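Local coordinates for protein putative dehydratase (Salmonella enterica subsp. enterica serovar Enteritidis, PDB 3TW9) that catalyses, at a low rate in vitro, the magnesium-dependent dehydration of D-gluconate to 2-dehydro-3-deoxy-D-gluconate, at residues Leu29-Val34 / Lys88-Ile93; Lys35-Ala40 / Val48-Thr53. One frame throughout, in Å; residues are numbered along the deposited sequence.

Contact 1 (Leu29-Val34 / Lys88-Ile93); sequences LKITNV and KDPTRI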
# COMPACT_ATOMS: atom_id res chain seq x y z
N LEU C 29 3.79 26.62 -5.13
CA LEU C 29 5.12 26.05 -5.10
C LEU C 29 5.42 25.37 -6.44
O LEU C 29 4.55 24.67 -6.98
CB LEU C 29 5.20 25.06 -3.94
CG LEU C 29 6.54 24.41 -3.59
CD1 LEU C 29 7.54 25.44 -3.08
CD2 LEU C 29 6.29 23.32 -2.56
N LYS C 30 6.61 25.59 -6.99
CA LYS C 30 7.00 25.02 -8.28
C LYS C 30 8.40 24.45 -8.25
O LYS C 30 9.28 24.97 -7.54
CB LYS C 30 6.96 26.07 -9.40
CG LYS C 30 5.60 26.56 -9.77
CD LYS C 30 5.70 27.82 -10.63
CE LYS C 30 4.37 28.12 -11.30
NZ LYS C 30 3.26 28.28 -10.31
N ILE C 31 8.63 23.38 -9.02
CA ILE C 31 9.99 22.92 -9.29
C ILE C 31 10.65 23.96 -10.21
O ILE C 31 10.07 24.36 -11.23
CB ILE C 31 10.00 21.50 -9.94
CG1 ILE C 31 9.54 20.45 -8.92
CG2 ILE C 31 11.38 21.14 -10.45
CD1 ILE C 31 8.81 19.25 -9.54
N THR C 32 11.87 24.37 -9.86
CA THR C 32 12.60 25.37 -10.65
C THR C 32 13.79 24.78 -11.39
O THR C 32 14.16 25.26 -12.46
CB THR C 32 13.13 26.52 -9.77
OG1 THR C 32 13.84 25.98 -8.65
CG2 THR C 32 12.00 27.39 -9.30
N ASN C 33 14.41 23.77 -10.79
CA ASN C 33 15.59 23.14 -11.35
C ASN C 33 15.68 21.69 -10.89
O ASN C 33 15.37 21.38 -9.75
CB ASN C 33 16.86 23.90 -10.94
CG ASN C 33 18.07 23.44 -11.73
OD1 ASN C 33 19.04 22.95 -11.15
ND2 ASN C 33 18.02 23.58 -13.05
N VAL C 34 16.09 20.82 -11.81
CA VAL C 34 16.41 19.42 -11.51
C VAL C 34 17.82 19.16 -12.00
O VAL C 34 18.11 19.32 -13.20
CB VAL C 34 15.44 18.44 -12.24
CG1 VAL C 34 15.83 16.99 -11.95
CG2 VAL C 34 14.00 18.68 -11.83
N LYS C 88 6.24 22.41 -12.41
CA LYS C 88 5.17 21.64 -11.80
C LYS C 88 5.16 21.74 -10.28
O LYS C 88 6.19 21.97 -9.67
CB LYS C 88 5.29 20.16 -12.21
CG LYS C 88 5.01 19.96 -13.69
CD LYS C 88 5.13 18.53 -14.13
CE LYS C 88 4.49 18.39 -15.52
NZ LYS C 88 4.87 17.11 -16.15
N ASP C 89 3.98 21.53 -9.70
CA ASP C 89 3.80 21.49 -8.24
C ASP C 89 4.40 20.18 -7.68
O ASP C 89 3.88 19.09 -7.97
CB ASP C 89 2.29 21.60 -7.96
CG ASP C 89 1.93 21.54 -6.48
OD1 ASP C 89 2.79 21.40 -5.60
OD2 ASP C 89 0.73 21.65 -6.21
N PRO C 90 5.47 20.27 -6.85
CA PRO C 90 6.15 19.09 -6.29
C PRO C 90 5.33 18.35 -5.20
O PRO C 90 5.71 17.24 -4.77
CB PRO C 90 7.42 19.68 -5.68
CG PRO C 90 7.01 21.04 -5.27
CD PRO C 90 6.05 21.52 -6.32
N THR C 91 4.23 18.95 -4.76
CA THR C 91 3.43 18.27 -3.74
C THR C 91 2.65 17.06 -4.32
O THR C 91 2.22 16.18 -3.56
CB THR C 91 2.50 19.24 -2.98
OG1 THR C 91 1.43 19.65 -3.83
CG2 THR C 91 3.28 20.48 -2.47
N ARG C 92 2.50 17.03 -5.65
CA ARG C 92 1.77 15.97 -6.37
C ARG C 92 2.65 14.78 -6.70
O ARG C 92 2.90 14.46 -7.84
CB ARG C 92 1.10 16.54 -7.63
CG ARG C 92 0.16 17.74 -7.33
CD ARG C 92 -0.72 18.15 -8.48
NE ARG C 92 -1.64 17.08 -8.89
CZ ARG C 92 -2.47 17.16 -9.92
NH1 ARG C 92 -2.50 18.28 -10.64
NH2 ARG C 92 -3.27 16.14 -10.22
N ILE C 93 3.15 14.12 -5.66
CA ILE C 93 4.14 13.07 -5.82
C ILE C 93 3.66 11.94 -6.71
O ILE C 93 4.35 11.56 -7.68
CB ILE C 93 4.61 12.51 -4.46
CG1 ILE C 93 5.24 13.65 -3.62
CG2 ILE C 93 5.63 11.41 -4.66
CD1 ILE C 93 6.07 13.13 -2.41
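With chi1 at -174°, L29 holds its CG opposite the backbone N and sets its CD2 branch against CG of the P90 ring, while I31, with CG1 opposite its own carbonyl carbon (chi1 -69°), reaches the same ring farther along. The CD2 methyl of L29 meets P90 CG at 3.6 Å, the two side chains crossing at about a right angle; the same methyl grazes T91 CG2. I31 passes P90 in the opposite sense, its CG1 3.9 Å from P90 CB, so P90 is touched at CG by L29, just before strand 31-39, and at CB by I31, at the strand's start. One backbone bond pins the chains together: I31 N gives its hydrogen to K88 O at 2.9 Å, nearly straight at 163°. Beside it, K30 CA lies 3.4 Å from K88 O and D89 CA 3.5 Å from L29 O, both as CA-H...O contacts. D89 to R92 form a type I turn that leads into helix 93-101. Within it D89 makes an Asx turn: OD1 takes T91 N at 3.0 Å and T91 OG1 at 2.8 Å, both from the same face of the carboxylate. L29 also touches L130 and P90 touches L123 of helix 110-131, and K88 NZ bonds back to F84 O at the end of helix 70-85. The contact thus fastens the start of the domain's first strand to the link between two helices. Its side chains meet mostly through nonpolar surfaces, with D89 OD1 bonding inside its own turn rather than across the contact.

Contact 2 (Lys35-Ala40 / Val48-Thr53); sequences KTILTA and VVKIET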
# COMPACT_ATOMS: atom_id res chain seq x y z
N LYS C 35 18.72 18.79 -11.09
CA LYS C 35 20.05 18.36 -11.51
C LYS C 35 20.54 17.03 -10.92
O LYS C 35 20.11 16.60 -9.85
CB LYS C 35 21.08 19.45 -11.27
CG LYS C 35 21.49 19.59 -9.84
CD LYS C 35 22.58 20.64 -9.66
CE LYS C 35 22.47 21.25 -8.28
NZ LYS C 35 23.34 22.45 -8.06
N THR C 36 21.45 16.41 -11.65
CA THR C 36 22.04 15.14 -11.29
C THR C 36 23.44 15.40 -10.82
O THR C 36 24.28 15.89 -11.57
CB THR C 36 22.11 14.16 -12.47
OG1 THR C 36 20.81 14.01 -13.03
CG2 THR C 36 22.58 12.78 -12.01
N ILE C 37 23.69 15.07 -9.56
CA ILE C 37 25.03 15.14 -8.98
C ILE C 37 25.69 13.77 -9.02
O ILE C 37 25.16 12.80 -8.45
CB ILE C 37 24.98 15.69 -7.52
CG1 ILE C 37 24.26 17.05 -7.50
CG2 ILE C 37 26.40 15.77 -6.90
CD1 ILE C 37 23.62 17.42 -6.14
N LEU C 38 26.82 13.69 -9.72
CA LEU C 38 27.57 12.45 -9.79
C LEU C 38 28.82 12.51 -8.90
O LEU C 38 29.69 13.37 -9.06
CB LEU C 38 27.98 12.16 -11.23
CG LEU C 38 26.88 11.80 -12.26
CD1 LEU C 38 27.58 11.35 -13.52
CD2 LEU C 38 25.99 10.69 -11.77
N THR C 39 28.92 11.57 -7.96
CA THR C 39 30.01 11.60 -6.97
C THR C 39 30.36 10.17 -6.51
O THR C 39 29.49 9.30 -6.47
CB THR C 39 29.65 12.53 -5.75
OG1 THR C 39 30.77 12.65 -4.87
CG2 THR C 39 28.41 12.02 -4.98
N ALA C 40 31.62 9.92 -6.19
CA ALA C 40 32.01 8.59 -5.71
C ALA C 40 32.91 8.63 -4.44
O ALA C 40 34.02 8.11 -4.47
CB ALA C 40 32.72 7.83 -6.82
N VAL C 48 22.89 11.28 -7.39
CA VAL C 48 21.96 11.91 -6.50
C VAL C 48 21.28 13.03 -7.27
O VAL C 48 21.95 13.88 -7.87
CB VAL C 48 22.67 12.48 -5.24
CG1 VAL C 48 21.71 13.35 -4.43
CG2 VAL C 48 23.23 11.36 -4.40
N VAL C 49 19.95 13.02 -7.27
CA VAL C 49 19.15 14.10 -7.83
C VAL C 49 18.85 15.16 -6.79
O VAL C 49 18.39 14.82 -5.70
CB VAL C 49 17.79 13.54 -8.42
CG1 VAL C 49 16.78 14.66 -8.75
CG2 VAL C 49 18.05 12.73 -9.67
N LYS C 50 19.08 16.43 -7.15
CA LYS C 50 18.64 17.57 -6.33
C LYS C 50 17.57 18.33 -7.06
O LYS C 50 17.77 18.77 -8.20
CB LYS C 50 19.81 18.50 -6.01
CG LYS C 50 19.46 19.71 -5.13
CD LYS C 50 20.73 20.36 -4.66
CE LYS C 50 20.49 21.46 -3.67
NZ LYS C 50 21.83 21.90 -3.17
N ILE C 51 16.42 18.48 -6.41
CA ILE C 51 15.31 19.23 -6.98
C ILE C 51 15.15 20.54 -6.22
O ILE C 51 14.87 20.53 -5.03
CB ILE C 51 13.98 18.41 -6.92
CG1 ILE C 51 14.05 17.20 -7.86
CG2 ILE C 51 12.78 19.28 -7.31
CD1 ILE C 51 12.76 16.43 -7.96
N GLU C 52 15.34 21.65 -6.92
CA GLU C 52 15.17 22.97 -6.31
C GLU C 52 13.76 23.50 -6.53
O GLU C 52 13.09 23.17 -7.51
CB GLU C 52 16.22 23.96 -6.83
CG GLU C 52 17.62 23.69 -6.29
CD GLU C 52 18.66 24.61 -6.90
OE1 GLU C 52 18.43 25.13 -8.01
OE2 GLU C 52 19.71 24.81 -6.25
N THR C 53 13.30 24.32 -5.60
CA THR C 53 11.98 24.91 -5.74
C THR C 53 12.06 26.44 -5.79
O THR C 53 13.15 27.02 -5.66
CB THR C 53 11.06 24.53 -4.60
OG1 THR C 53 11.51 25.17 -3.40
CG2 THR C 53 11.02 23.01 -4.41
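I37 lays its CD1 methyl against CB of K50, 4.0 Å away, across an antiparallel beta hairpin whose arms are strands 31-39 and 46-53, the outermost and central strands of the three-stranded antiparallel sheet of the enolase-type N-terminal domain. K35 and K50 form a hydrogen-bonded pair, with K35 N to K50 O at 3.0 Å and K50 N to K35 O at 2.9 Å. I37 and V48 form the next such pair, I37 N reaching V48 O at 2.7 Å and V48 N returning to I37 O at 2.9 Å. T36 and V49 lie between them as a non-hydrogen-bonded pair, where V49 CA also approaches K35 O. The axes of the two short segments stand 4.7 Å apart with 146° between their directions, as twisted antiparallel strands have. On the face bearing K35, I37, V48 and K50, the two lysines run alongside each other in the same direction. K50 starts with CG opposite its backbone N (chi1 -179°) and stays extended; K35 is extended beyond CG too. Their like charges probably coexist because E414 makes a salt bridge with each, through OE1 to K35 and OE2 to K50. The other face, with T36 and V49, packs on I77 of helix 70-85, where T36 OG1 is hydrogen-bonded to D78 OD1. Along the lysine stems, the nearest approach is K35 CE to K50 CD, 4.1 Å.

Overall arrangement
Both contacts lie in the N-terminal domain of the mandelate racemase/muconate lactonizing enzyme family and share strand 31-39: contact 1 uses its beginning, contact 2 its later part. Their centres are about 15 Å apart. Along the chain the hairpin partner 48-53 comes before 88-93, so contact 2 forms within the span that contact 1 closes. They meet directly at a classic beta bulge, where T32 and N33 both face E52, and at I31 against I51. Helices 70-85 and 110-131 pack against residues of both. Together they tie one edge strand into the capping domain of the enolase-type fold; the V48 side chain in contact 2 is about 12 Å from that of substrate-site D354, whereas contact 1 lies away from the active site.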